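Local coordinates for protein ectoine dioxygenase (Sphingopyxis alaskensis RB2256, PDB 4Q5O) that catalyses the iron- and 2-oxoglutarate-dependent hydroxylation of L-ectoine to 5-hydroxyectoine, a compatible solute that protects cells against osmotic stress, at residues Arg24-Pro29 / Ser192-Leu197; Ile133-Leu138 / Phe268-Ala273; Trp151-Glu156 / Asp248-His253; Ser275-Lys280 / Gly296-Leu301. All blocks are in the same frame, centred on the assembly; numbering follows the deposited sequence.

Contact 1: Arg24-Pro29 / Ser192-Leu197; sequences RPRLDP and SHRTYL
Arg24 and Tyr196 form an antiparallel hydrogen-bonded pair. Arg24 N donates to Tyr196 O at 2.9 Å, and Tyr196 N donates to Arg24 O at 2.8 Å. Pro25 and Thr195 follow as a non-hydrogen-bonded pair. Next along, beyond the strand pairing, Arg26 N makes a weak bond to Arg194 O.

The main polar side-chain contact is made by Arg26. Its CG is anti to the backbone N (chi1 174°) and the chain runs on extended, which carries the guanidinium past Arg194. There NH1 binds His193 O at 3.0 Å. That oxygen lies in the guanidinium plane, whereas NH1 stands above the plane of the carbonyl. The same group turns back to its own loop, with NE on Asp28 O (3.2 Å) and NH2 on Pro29 O (2.7 Å). NH1 also has a salt bridge to Asp248.

In the packing, Arg24 and Tyr196 lie alongside each other on one face of the ribbon. Arg24 NH1 comes within 4.0 Å of Tyr196 CD2, with guanidinium and ring almost perpendicular.

This is a short two-stranded antiparallel ribbon, separate from the large sheet, that ties the N-terminal region to the PhyH-family fold.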
# COMPACT_ATOMS: atom_id res chain seq x y z
N ARG A 24 11.30 -25.91 4.14
CA ARG A 24 11.10 -27.35 3.94
C ARG A 24 10.11 -27.60 2.79
O ARG A 24 9.33 -26.72 2.44
CB ARG A 24 10.56 -27.98 5.22
CG ARG A 24 11.46 -27.80 6.45
CD ARG A 24 10.78 -28.32 7.73
NE ARG A 24 10.75 -29.78 7.82
CZ ARG A 24 9.74 -30.55 7.40
NH1 ARG A 24 8.64 -30.00 6.86
NH2 ARG A 24 9.82 -31.87 7.53
N PRO A 25 10.12 -28.80 2.21
CA PRO A 25 9.30 -28.96 1.00
C PRO A 25 7.85 -29.40 1.28
O PRO A 25 7.59 -30.07 2.28
CB PRO A 25 10.06 -30.04 0.22
CG PRO A 25 10.66 -30.88 1.28
CD PRO A 25 10.94 -29.99 2.48
N ARG A 26 6.93 -29.02 0.41
CA ARG A 26 5.52 -29.39 0.54
C ARG A 26 5.34 -30.87 0.27
O ARG A 26 5.78 -31.36 -0.76
CB ARG A 26 4.66 -28.61 -0.45
CG ARG A 26 3.22 -29.04 -0.47
CD ARG A 26 2.36 -28.08 -1.29
NE ARG A 26 0.93 -28.36 -1.14
CZ ARG A 26 0.00 -27.43 -0.90
NH1 ARG A 26 0.34 -26.15 -0.79
NH2 ARG A 26 -1.26 -27.79 -0.78
N LEU A 27 4.69 -31.58 1.18
CA LEU A 27 4.56 -33.02 1.01
C LEU A 27 3.15 -33.44 0.61
O LEU A 27 2.86 -34.63 0.50
CB LEU A 27 5.03 -33.75 2.26
CG LEU A 27 6.44 -33.32 2.70
CD1 LEU A 27 6.78 -33.95 4.02
CD2 LEU A 27 7.49 -33.64 1.64
N ASP A 28 2.29 -32.45 0.36
CA ASP A 28 0.91 -32.67 -0.09
C ASP A 28 0.71 -32.15 -1.51
O ASP A 28 1.51 -31.35 -1.99
CB ASP A 28 -0.05 -31.98 0.87
CG ASP A 28 0.16 -32.41 2.31
OD1 ASP A 28 -0.08 -33.60 2.58
OD2 ASP A 28 0.58 -31.59 3.15
N PRO A 29 -0.36 -32.61 -2.20
CA PRO A 29 -0.69 -32.01 -3.50
C PRO A 29 -1.17 -30.59 -3.27
O PRO A 29 -1.33 -30.16 -2.12
CB PRO A 29 -1.86 -32.87 -3.99
CG PRO A 29 -1.76 -34.15 -3.24
CD PRO A 29 -1.22 -33.77 -1.90
N SER A 192 4.91 -19.68 -3.48
CA SER A 192 5.46 -19.88 -2.13
C SER A 192 4.68 -20.92 -1.34
O SER A 192 5.06 -21.26 -0.23
CB SER A 192 5.48 -18.57 -1.35
OG SER A 192 4.16 -18.08 -1.15
N HIS A 193 3.57 -21.41 -1.91
CA HIS A 193 2.77 -22.43 -1.25
C HIS A 193 3.41 -23.81 -1.34
O HIS A 193 2.97 -24.76 -0.68
CB HIS A 193 1.36 -22.49 -1.83
CG HIS A 193 1.31 -22.82 -3.29
ND1 HIS A 193 2.05 -22.12 -4.24
CD2 HIS A 193 0.61 -23.76 -3.97
CE1 HIS A 193 1.79 -22.62 -5.43
NE2 HIS A 193 0.92 -23.61 -5.30
N ARG A 194 4.44 -23.91 -2.17
CA ARG A 194 5.17 -25.16 -2.27
C ARG A 194 6.37 -25.21 -1.36
O ARG A 194 7.08 -26.18 -1.32
CB ARG A 194 5.57 -25.44 -3.71
CG ARG A 194 4.49 -26.22 -4.43
CD ARG A 194 4.92 -26.62 -5.82
NE ARG A 194 3.78 -26.60 -6.72
CZ ARG A 194 3.14 -27.68 -7.14
NH1 ARG A 194 3.53 -28.89 -6.77
NH2 ARG A 194 2.10 -27.55 -7.95
N THR A 195 6.56 -24.14 -0.59
CA THR A 195 7.65 -24.07 0.38
C THR A 195 7.05 -23.86 1.77
O THR A 195 6.24 -22.96 1.95
CB THR A 195 8.57 -22.88 0.07
OG1 THR A 195 9.25 -23.11 -1.17
CG2 THR A 195 9.60 -22.66 1.18
N TYR A 196 7.44 -24.69 2.73
CA TYR A 196 7.02 -24.53 4.12
C TYR A 196 8.10 -23.81 4.89
O TYR A 196 9.12 -24.39 5.25
CB TYR A 196 6.76 -25.88 4.79
CG TYR A 196 6.16 -25.83 6.20
CD1 TYR A 196 4.97 -25.16 6.46
CD2 TYR A 196 6.78 -26.48 7.26
CE1 TYR A 196 4.41 -25.13 7.74
CE2 TYR A 196 6.23 -26.45 8.55
CZ TYR A 196 5.05 -25.78 8.78
OH TYR A 196 4.52 -25.76 10.06
N LEU A 197 7.86 -22.53 5.14
CA LEU A 197 8.78 -21.72 5.89
C LEU A 197 8.56 -21.88 7.40
O LEU A 197 7.57 -21.39 7.93
CB LEU A 197 8.60 -20.27 5.50
CG LEU A 197 9.56 -19.34 6.21
CD1 LEU A 197 10.96 -19.91 6.12
CD2 LEU A 197 9.48 -17.98 5.57

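Contact 2: Ile133-Leu138 / Phe268-Ala273; sequences IHQSRL and FLVYNA. With 6CS ((4S,5S)-5-hydroxy-2-methyl-1,4,5,6-tetrahydropyrimidine-4-carboxylic acid), chain E; AKG (2-oxoglutaric acid), chain D.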
# COMPACT_ATOMS: atom_id res chain seq x y z
N ILE A 133 -16.49 -25.43 6.84
CA ILE A 133 -15.83 -24.21 7.25
C ILE A 133 -14.99 -24.42 8.51
O ILE A 133 -15.51 -24.75 9.57
CB ILE A 133 -16.85 -23.08 7.50
CG1 ILE A 133 -17.87 -22.99 6.34
CG2 ILE A 133 -16.13 -21.76 7.76
CD1 ILE A 133 -17.27 -22.94 4.94
N HIS A 134 -13.68 -24.22 8.35
CA HIS A 134 -12.72 -24.26 9.45
C HIS A 134 -12.79 -22.96 10.24
O HIS A 134 -12.58 -22.94 11.46
CB HIS A 134 -11.30 -24.45 8.88
CG HIS A 134 -10.21 -23.99 9.79
ND1 HIS A 134 -9.55 -24.83 10.66
CD2 HIS A 134 -9.65 -22.77 9.97
CE1 HIS A 134 -8.63 -24.16 11.33
NE2 HIS A 134 -8.67 -22.90 10.93
N GLN A 135 -13.08 -21.87 9.53
CA GLN A 135 -13.10 -20.50 10.06
C GLN A 135 -13.76 -19.64 9.01
O GLN A 135 -13.50 -19.80 7.82
CB GLN A 135 -11.69 -19.97 10.34
CG GLN A 135 -11.62 -18.43 10.46
CD GLN A 135 -10.21 -17.88 10.75
OE1 GLN A 135 -9.40 -18.52 11.43
NE2 GLN A 135 -9.93 -16.68 10.25
N SER A 136 -14.62 -18.73 9.43
CA SER A 136 -15.11 -17.73 8.52
C SER A 136 -14.95 -16.39 9.22
O SER A 136 -14.73 -16.34 10.42
CB SER A 136 -16.56 -18.00 8.14
OG SER A 136 -17.38 -17.88 9.27
N ARG A 137 -15.02 -15.30 8.47
CA ARG A 137 -14.88 -13.97 9.06
C ARG A 137 -15.61 -12.97 8.18
O ARG A 137 -15.77 -13.21 6.98
CB ARG A 137 -13.39 -13.61 9.16
CG ARG A 137 -13.06 -12.73 10.37
CD ARG A 137 -11.65 -12.14 10.32
NE ARG A 137 -10.59 -13.15 10.39
CZ ARG A 137 -9.38 -12.92 10.91
NH1 ARG A 137 -9.09 -11.72 11.41
NH2 ARG A 137 -8.48 -13.90 10.94
N LEU A 138 -16.09 -11.87 8.76
CA LEU A 138 -16.47 -10.69 7.98
C LEU A 138 -15.62 -9.52 8.45
O LEU A 138 -15.57 -9.25 9.65
CB LEU A 138 -17.95 -10.37 8.12
CG LEU A 138 -18.49 -9.07 7.50
CD1 LEU A 138 -18.68 -9.16 5.99
CD2 LEU A 138 -19.80 -8.67 8.15
N PHE A 268 -14.40 -13.58 4.42
CA PHE A 268 -13.34 -14.57 4.36
C PHE A 268 -13.83 -15.97 4.78
O PHE A 268 -14.42 -16.13 5.84
CB PHE A 268 -12.19 -14.10 5.25
CG PHE A 268 -10.98 -14.98 5.22
CD1 PHE A 268 -10.26 -15.13 4.05
CD2 PHE A 268 -10.54 -15.63 6.37
CE1 PHE A 268 -9.13 -15.93 4.02
CE2 PHE A 268 -9.41 -16.44 6.34
CZ PHE A 268 -8.70 -16.59 5.16
N LEU A 269 -13.57 -16.98 3.94
CA LEU A 269 -14.11 -18.33 4.14
C LEU A 269 -13.07 -19.43 3.97
O LEU A 269 -12.61 -19.69 2.86
CB LEU A 269 -15.21 -18.62 3.11
CG LEU A 269 -16.49 -17.83 3.22
CD1 LEU A 269 -17.43 -18.18 2.05
CD2 LEU A 269 -17.11 -18.16 4.56
N VAL A 270 -12.74 -20.12 5.05
CA VAL A 270 -11.74 -21.18 4.99
C VAL A 270 -12.38 -22.56 4.84
O VAL A 270 -13.03 -23.06 5.75
CB VAL A 270 -10.88 -21.16 6.25
CG1 VAL A 270 -9.69 -22.09 6.07
CG2 VAL A 270 -10.44 -19.75 6.56
N TYR A 271 -12.18 -23.20 3.69
CA TYR A 271 -12.66 -24.56 3.48
C TYR A 271 -11.57 -25.58 3.79
O TYR A 271 -10.47 -25.53 3.24
CB TYR A 271 -13.11 -24.74 2.03
CG TYR A 271 -14.32 -23.92 1.64
CD1 TYR A 271 -15.60 -24.49 1.66
CD2 TYR A 271 -14.19 -22.60 1.21
CE1 TYR A 271 -16.72 -23.75 1.29
CE2 TYR A 271 -15.31 -21.86 0.84
CZ TYR A 271 -16.57 -22.44 0.88
OH TYR A 271 -17.67 -21.73 0.51
N ASN A 272 -11.88 -26.52 4.68
CA ASN A 272 -10.99 -27.62 5.00
C ASN A 272 -11.67 -28.90 4.54
O ASN A 272 -12.88 -29.02 4.66
CB ASN A 272 -10.75 -27.66 6.51
CG ASN A 272 -9.64 -28.59 6.90
OD1 ASN A 272 -8.63 -28.69 6.21
ND2 ASN A 272 -9.81 -29.29 8.02
N ALA A 273 -10.92 -29.83 3.97
CA ALA A 273 -11.51 -31.12 3.59
C ALA A 273 -11.81 -31.90 4.87
O ALA A 273 -11.05 -31.81 5.85
CB ALA A 273 -10.57 -31.89 2.71
O 6CS E . -3.48 -14.11 11.86
C 6CS E . -2.95 -14.96 11.07
OXT 6CS E . -1.69 -14.93 10.93
CA 6CS E . -3.80 -16.00 10.37
N 6CS E . -4.78 -16.25 11.38
CAI 6CS E . -6.05 -16.54 11.19
CAA 6CS E . -6.87 -16.71 12.44
NAG 6CS E . -6.63 -16.67 9.89
CG2 6CS E . -5.74 -16.48 8.81
CB 6CS E . -4.44 -15.70 8.99
OG1 6CS E . -3.55 -16.25 7.98
C1 AKG D . -7.43 -12.10 6.71
O1 AKG D . -7.98 -11.32 7.55
O2 AKG D . -8.08 -13.12 6.32
C2 AKG D . -6.01 -11.81 6.20
O5 AKG D . -5.11 -12.64 6.28
C3 AKG D . -5.67 -10.48 5.55
C4 AKG D . -4.77 -9.74 6.50
C5 AKG D . -5.60 -9.38 7.72
O3 AKG D . -6.23 -8.28 7.74
O4 AKG D . -5.68 -10.17 8.70
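Phe268 and Arg137 point to the same face of the sheet as Gln135 and Val270. Phe268 CB and Arg137 CB are 4.1 Å apart, with Arg137 CB at the edge of the Phe268 ring. Phe268 CG is anti to the backbone N (chi1 -176°), which sets the ring beneath 2-oxoglutarate. Atom O2 of that ligand sits over the ring centre, 3.5 Å from Phe268 CD2. The Arg137 guanidinium borders both ligands. O1 of 2-oxoglutarate is over its face, 4.0 Å from Arg137 CZ, and the 5-hydroxyectoine ring is at its edge. Gln135, an ectoine-binding residue, also borders this product. With an alanine in place of Phe268, 2-oxoglutarate O2 would probably lose its flat support and the ligand carboxylate could shift.

Further along, the His134 side chain runs beside Val270, its CD2 4.0 Å from Val270 CG1. On the opposite face Ile133 CD1 lies over the Tyr271 ring in a CH-pi contact, 4.1 Å from the centroid. Ser136 CB meets Leu269 CD2 there at 3.6 Å. Backbone bonds join the strands, including a reciprocal pair between Arg137 and Phe268.

The large antiparallel sheet belongs to the double-stranded beta-helix (jelly-roll) core, as in other cupin-clan dioxygenases. Strands 97-101 and 169-175 flank the pair. Helix 154-162 packs on the Phe268 and Val270 side, and helix 103-106 on the Ile133 and Ser136 side.

Contact 3: Trp151-Glu156 / Asp248-His253; sequences WHSDFE and DCNLMH. With FE (Fe (III) ion), chain C; 6CS ((4S,5S)-5-hydroxy-2-methyl-1,4,5,6-tetrahydropyrimidine-4-carboxylic acid), chain E; AKG (2-oxoglutaric acid), chain D.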
# COMPACT_ATOMS: atom_id res chain seq x y z
N TRP A 151 3.43 -10.45 6.65
CA TRP A 151 3.53 -11.73 5.95
C TRP A 151 3.35 -12.95 6.85
O TRP A 151 3.87 -12.99 7.97
CB TRP A 151 4.88 -11.82 5.27
CG TRP A 151 5.12 -10.74 4.26
CD1 TRP A 151 5.96 -9.66 4.39
CD2 TRP A 151 4.53 -10.64 2.96
NE1 TRP A 151 5.92 -8.89 3.24
CE2 TRP A 151 5.05 -9.47 2.35
CE3 TRP A 151 3.61 -11.42 2.25
CZ2 TRP A 151 4.67 -9.07 1.07
CZ3 TRP A 151 3.23 -11.02 0.99
CH2 TRP A 151 3.76 -9.85 0.40
N HIS A 152 2.66 -13.96 6.33
CA HIS A 152 2.39 -15.19 7.08
C HIS A 152 1.64 -16.23 6.23
O HIS A 152 0.83 -15.89 5.35
CB HIS A 152 1.53 -14.86 8.29
CG HIS A 152 0.11 -14.54 7.92
ND1 HIS A 152 -0.31 -13.26 7.62
CD2 HIS A 152 -0.96 -15.34 7.76
CE1 HIS A 152 -1.60 -13.29 7.31
NE2 HIS A 152 -2.02 -14.54 7.39
N SER A 153 1.89 -17.50 6.52
CA SER A 153 1.13 -18.61 5.97
C SER A 153 0.04 -19.08 6.94
O SER A 153 0.35 -19.51 8.06
CB SER A 153 2.07 -19.76 5.65
OG SER A 153 1.34 -20.91 5.30
N ASP A 154 -1.23 -18.96 6.54
CA ASP A 154 -2.35 -19.44 7.36
C ASP A 154 -2.07 -20.83 7.93
O ASP A 154 -2.18 -21.04 9.13
CB ASP A 154 -3.64 -19.53 6.55
CG ASP A 154 -4.17 -18.17 6.12
OD1 ASP A 154 -3.54 -17.15 6.48
OD2 ASP A 154 -5.20 -18.12 5.43
N PHE A 155 -1.70 -21.75 7.05
CA PHE A 155 -1.43 -23.13 7.47
C PHE A 155 -0.39 -23.26 8.57
O PHE A 155 -0.36 -24.27 9.26
CB PHE A 155 -0.98 -24.00 6.29
CG PHE A 155 -0.61 -25.41 6.68
CD1 PHE A 155 -1.58 -26.34 6.96
CD2 PHE A 155 0.71 -25.79 6.76
CE1 PHE A 155 -1.24 -27.65 7.31
CE2 PHE A 155 1.05 -27.07 7.12
CZ PHE A 155 0.07 -28.00 7.40
N GLU A 156 0.48 -22.28 8.73
CA GLU A 156 1.52 -22.47 9.72
C GLU A 156 0.93 -22.33 11.12
O GLU A 156 1.28 -23.08 12.02
CB GLU A 156 2.71 -21.55 9.48
CG GLU A 156 3.97 -21.96 10.23
CD GLU A 156 4.01 -21.39 11.64
OE1 GLU A 156 3.33 -20.36 11.89
OE2 GLU A 156 4.71 -21.97 12.49
N ASP A 248 -4.43 -21.21 -1.62
CA ASP A 248 -3.95 -22.33 -0.84
C ASP A 248 -3.54 -21.91 0.57
O ASP A 248 -2.96 -20.83 0.77
CB ASP A 248 -2.78 -23.00 -1.54
CG ASP A 248 -2.35 -24.26 -0.84
OD1 ASP A 248 -3.13 -25.24 -0.89
OD2 ASP A 248 -1.24 -24.29 -0.25
N CYS A 249 -3.83 -22.78 1.54
CA CYS A 249 -3.66 -22.48 2.96
C CYS A 249 -2.23 -22.09 3.29
O CYS A 249 -2.00 -21.28 4.18
CB CYS A 249 -4.05 -23.69 3.79
SG CYS A 249 -3.07 -25.14 3.37
N ASN A 250 -1.28 -22.69 2.58
CA ASN A 250 0.12 -22.37 2.82
C ASN A 250 0.69 -21.25 1.91
O ASN A 250 1.90 -21.09 1.83
CB ASN A 250 0.99 -23.63 2.76
CG ASN A 250 2.45 -23.35 3.17
OD1 ASN A 250 2.69 -22.69 4.19
ND2 ASN A 250 3.42 -23.78 2.34
N LEU A 251 -0.15 -20.48 1.22
CA LEU A 251 0.40 -19.39 0.38
C LEU A 251 0.83 -18.18 1.21
O LEU A 251 0.03 -17.65 1.99
CB LEU A 251 -0.59 -18.96 -0.71
CG LEU A 251 -0.18 -17.82 -1.65
CD1 LEU A 251 0.89 -18.24 -2.65
CD2 LEU A 251 -1.40 -17.29 -2.37
N MET A 252 2.08 -17.76 1.06
CA MET A 252 2.57 -16.61 1.83
C MET A 252 1.83 -15.32 1.41
O MET A 252 1.81 -14.95 0.23
CB MET A 252 4.09 -16.46 1.68
CG MET A 252 4.75 -15.54 2.71
SD MET A 252 4.77 -16.05 4.45
CE MET A 252 6.00 -17.35 4.42
N HIS A 253 1.18 -14.67 2.37
CA HIS A 253 0.45 -13.42 2.08
C HIS A 253 0.56 -12.34 3.18
O HIS A 253 1.21 -12.53 4.20
CB HIS A 253 -1.02 -13.70 1.73
CG HIS A 253 -1.83 -14.25 2.87
ND1 HIS A 253 -1.96 -15.60 3.10
CD2 HIS A 253 -2.56 -13.64 3.83
CE1 HIS A 253 -2.74 -15.80 4.15
NE2 HIS A 253 -3.11 -14.62 4.62
FE FE C . -4.24 -14.91 6.66
O 6CS E . -3.48 -14.11 11.86
C 6CS E . -2.95 -14.96 11.07
OXT 6CS E . -1.69 -14.93 10.93
CA 6CS E . -3.80 -16.00 10.37
N 6CS E . -4.78 -16.25 11.38
CAI 6CS E . -6.05 -16.54 11.19
CAA 6CS E . -6.87 -16.71 12.44
NAG 6CS E . -6.63 -16.67 9.89
CG2 6CS E . -5.74 -16.48 8.81
CB 6CS E . -4.44 -15.70 8.99
OG1 6CS E . -3.55 -16.25 7.98
C1 AKG D . -7.43 -12.10 6.71
O1 AKG D . -7.98 -11.32 7.55
O2 AKG D . -8.08 -13.12 6.32
C2 AKG D . -6.01 -11.81 6.20
O5 AKG D . -5.11 -12.64 6.28
C3 AKG D . -5.67 -10.48 5.55
C4 AKG D . -4.77 -9.74 6.50
C5 AKG D . -5.60 -9.38 7.72
O3 AKG D . -6.23 -8.28 7.74
O4 AKG D . -5.68 -10.17 8.70
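His152 and His253 form an antiparallel hydrogen-bonded pair, with His152 N on His253 O at 2.9 Å and a longer return bond, and farther on Phe155 N meets Cys249 O at 2.9 Å. Both histidines hold CG between the backbone N and the carbonyl carbon (chi1 72° and 66°). Their rings converge obliquely on the iron, with planes 67° apart. His152 NE2, His253 NE2 and Asp154 OD1 each lie 2.4 Å from the metal. This is the facial triad of two histidines and one carboxylate found in the 2-oxoglutarate-dependent dioxygenases, written here as His-X-Asp and a distant His. O5 of 2-oxoglutarate is a further ligand, 2.5 Å from the iron. The hydroxyl of 5-hydroxyectoine is also modelled on the metal, but its closeness to Asp154 makes its exact place doubtful.

Second-shell bonds fix both rings. His253 ND1 donates to Leu251 O at 3.1 Å, and His152 ND1 to Tyr150 O. Ser153 takes the N-cap position of helix 154-162. Cys249 SG packs on Phe155 CB at 3.8 Å.

Trp151 sets CE3 3.3 Å from His253 O and packs on Met252, while its NE1 binds Ile259 O of the second subunit. An alanine at Trp151 would lack that indole, and is likely to open a gap beside the His253 backbone and leave Ile259 O of the second subunit without this donor.

Contact 4: Ser275-Lys280 / Gly296-Leu301; sequences SNRLEK and GEPAAL
Arg277 makes nearly all of the contact, reaching with its whole side chain along Gly296, Glu297 and Pro298. Its CB starts the contact, 3.9 Å from Pro298 CD. CG lies between the backbone N and the carbonyl carbon (chi1 62°), and from there the chain passes the Gly296 carbonyl. Arg277 CD is 3.1 Å from Gly296 O, which lies near the guanidinium plane at its edge. No hydrogen bond is formed to that oxygen. The peptide bond before Gly296 is cis.

Farther out, the chain bends at chi3, and the guanidinium ends beside the Glu297 side chain. The two side chains point the same way. Glu297 CG lies over one face of the guanidinium, displaced toward its rim, 3.2 Å from Arg277 NH1. Glu297 OE2 is also 3.2 Å from Arg277 NH1, in a salt bridge. The carboxylate and guanidinium planes are 40° apart, and the oxygen is well out of the guanidinium plane, so no N-H points at it.

Leu278 comes next. It approaches through its backbone, with its CA 6.0 Å from Gly296 CA. Its side chain turns into the fold instead, against Tyr132, His134 and Ala293. Pro298 also packs on Tyr132, so both loops rest on strand 131-141.

The chemistry is that of a surface contact between two loops that follow strand 264-273. Charge attraction and apolar contact hold them together, with no hydrogen bond across. Such a pairing depends little on direction, so the arginine and glutamate could probably shift against each other without losing it.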
# COMPACT_ATOMS: atom_id res chain seq x y z
N SER A 275 -11.54 -34.98 5.48
CA SER A 275 -10.44 -35.92 5.71
C SER A 275 -9.37 -35.33 6.60
O SER A 275 -8.56 -36.06 7.17
CB SER A 275 -9.75 -36.33 4.40
OG SER A 275 -10.65 -36.68 3.37
N ASN A 276 -9.34 -34.00 6.68
CA ASN A 276 -8.20 -33.29 7.23
C ASN A 276 -8.58 -32.55 8.52
O ASN A 276 -7.94 -31.56 8.90
CB ASN A 276 -7.66 -32.32 6.17
CG ASN A 276 -6.30 -31.76 6.52
OD1 ASN A 276 -5.51 -32.41 7.19
ND2 ASN A 276 -6.03 -30.54 6.07
N ARG A 277 -9.61 -33.06 9.19
CA ARG A 277 -10.12 -32.45 10.42
C ARG A 277 -9.02 -32.27 11.47
O ARG A 277 -8.02 -32.99 11.46
CB ARG A 277 -11.28 -33.26 11.01
CG ARG A 277 -10.92 -34.69 11.43
CD ARG A 277 -11.96 -35.31 12.38
NE ARG A 277 -12.06 -36.77 12.21
CZ ARG A 277 -11.98 -37.65 13.20
NH1 ARG A 277 -11.79 -37.24 14.45
NH2 ARG A 277 -12.09 -38.95 12.95
N LEU A 278 -9.23 -31.30 12.35
CA LEU A 278 -8.20 -30.90 13.29
C LEU A 278 -7.92 -31.99 14.31
O LEU A 278 -8.82 -32.47 14.99
CB LEU A 278 -8.59 -29.62 14.02
CG LEU A 278 -8.59 -28.29 13.27
CD1 LEU A 278 -9.75 -28.20 12.27
CD2 LEU A 278 -8.68 -27.15 14.27
N GLU A 279 -6.65 -32.38 14.40
CA GLU A 279 -6.16 -33.16 15.52
C GLU A 279 -5.74 -32.16 16.59
O GLU A 279 -6.15 -31.00 16.55
CB GLU A 279 -4.96 -34.01 15.08
CG GLU A 279 -5.26 -34.94 13.90
CD GLU A 279 -4.10 -35.87 13.59
OE1 GLU A 279 -3.23 -36.07 14.47
OE2 GLU A 279 -4.06 -36.41 12.46
N LYS A 280 -4.93 -32.60 17.56
CA LYS A 280 -4.43 -31.70 18.60
C LYS A 280 -3.28 -30.86 18.05
O LYS A 280 -2.61 -31.27 17.10
CB LYS A 280 -3.95 -32.50 19.82
CG LYS A 280 -5.01 -33.40 20.45
CD LYS A 280 -6.25 -32.62 20.89
CE LYS A 280 -6.04 -31.92 22.22
NZ LYS A 280 -7.25 -31.15 22.62
N GLY A 296 -14.58 -30.71 16.18
CA GLY A 296 -13.47 -31.62 16.06
C GLY A 296 -13.81 -32.67 15.03
O GLY A 296 -12.97 -33.03 14.21
N GLU A 297 -15.04 -33.17 15.07
CA GLU A 297 -15.53 -34.09 14.05
C GLU A 297 -16.67 -33.45 13.28
O GLU A 297 -17.84 -33.76 13.51
CB GLU A 297 -15.97 -35.43 14.66
CG GLU A 297 -14.86 -36.47 14.73
CD GLU A 297 -14.95 -37.37 15.96
OE1 GLU A 297 -15.57 -36.96 16.97
OE2 GLU A 297 -14.39 -38.49 15.91
N PRO A 298 -16.34 -32.56 12.33
CA PRO A 298 -17.36 -31.79 11.62
C PRO A 298 -18.06 -32.65 10.59
O PRO A 298 -17.48 -33.63 10.11
CB PRO A 298 -16.55 -30.71 10.91
CG PRO A 298 -15.24 -31.39 10.63
CD PRO A 298 -14.98 -32.31 11.79
N ALA A 299 -19.29 -32.28 10.26
CA ALA A 299 -20.01 -32.91 9.17
C ALA A 299 -19.60 -32.19 7.89
O ALA A 299 -19.03 -31.09 7.94
CB ALA A 299 -21.50 -32.79 9.40
N ALA A 300 -19.89 -32.80 6.74
CA ALA A 300 -19.65 -32.16 5.45
C ALA A 300 -20.62 -30.99 5.22
O ALA A 300 -21.63 -30.88 5.91
CB ALA A 300 -19.76 -33.17 4.32
N LEU A 301 -20.31 -30.12 4.27
CA LEU A 301 -21.20 -29.01 3.95
C LEU A 301 -22.21 -29.53 2.95
O LEU A 301 -21.94 -30.51 2.25
CB LEU A 301 -20.41 -27.86 3.31
CG LEU A 301 -20.98 -26.44 3.44
CD1 LEU A 301 -20.96 -25.98 4.88
CD2 LEU A 301 -20.20 -25.46 2.58

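How the contacts relate
Contact 3 holds the iron site. Contacts 1 and 2 both touch contact 3. Contact 2 meets it where Phe268 CZ lies 3.8 Å from Asp154 OD2. Contacts 2 and 3 both border 2-oxoglutarate and 5-hydroxyectoine, so they form walls of one active site. Contact 1 reaches contact 3 from outside, its centre 10 Å away, through the salt bridge of Arg26 NH1 with Asp248 OD2 at 2.5 Å. Contact 4 touches contact 2 instead, with Leu278 CD1 3.7 Å from His134 ND1. The Leu278 side chain is still about 11 Å from the product. Along the chain, contact 3 is nested inside the loop closed by contact 2.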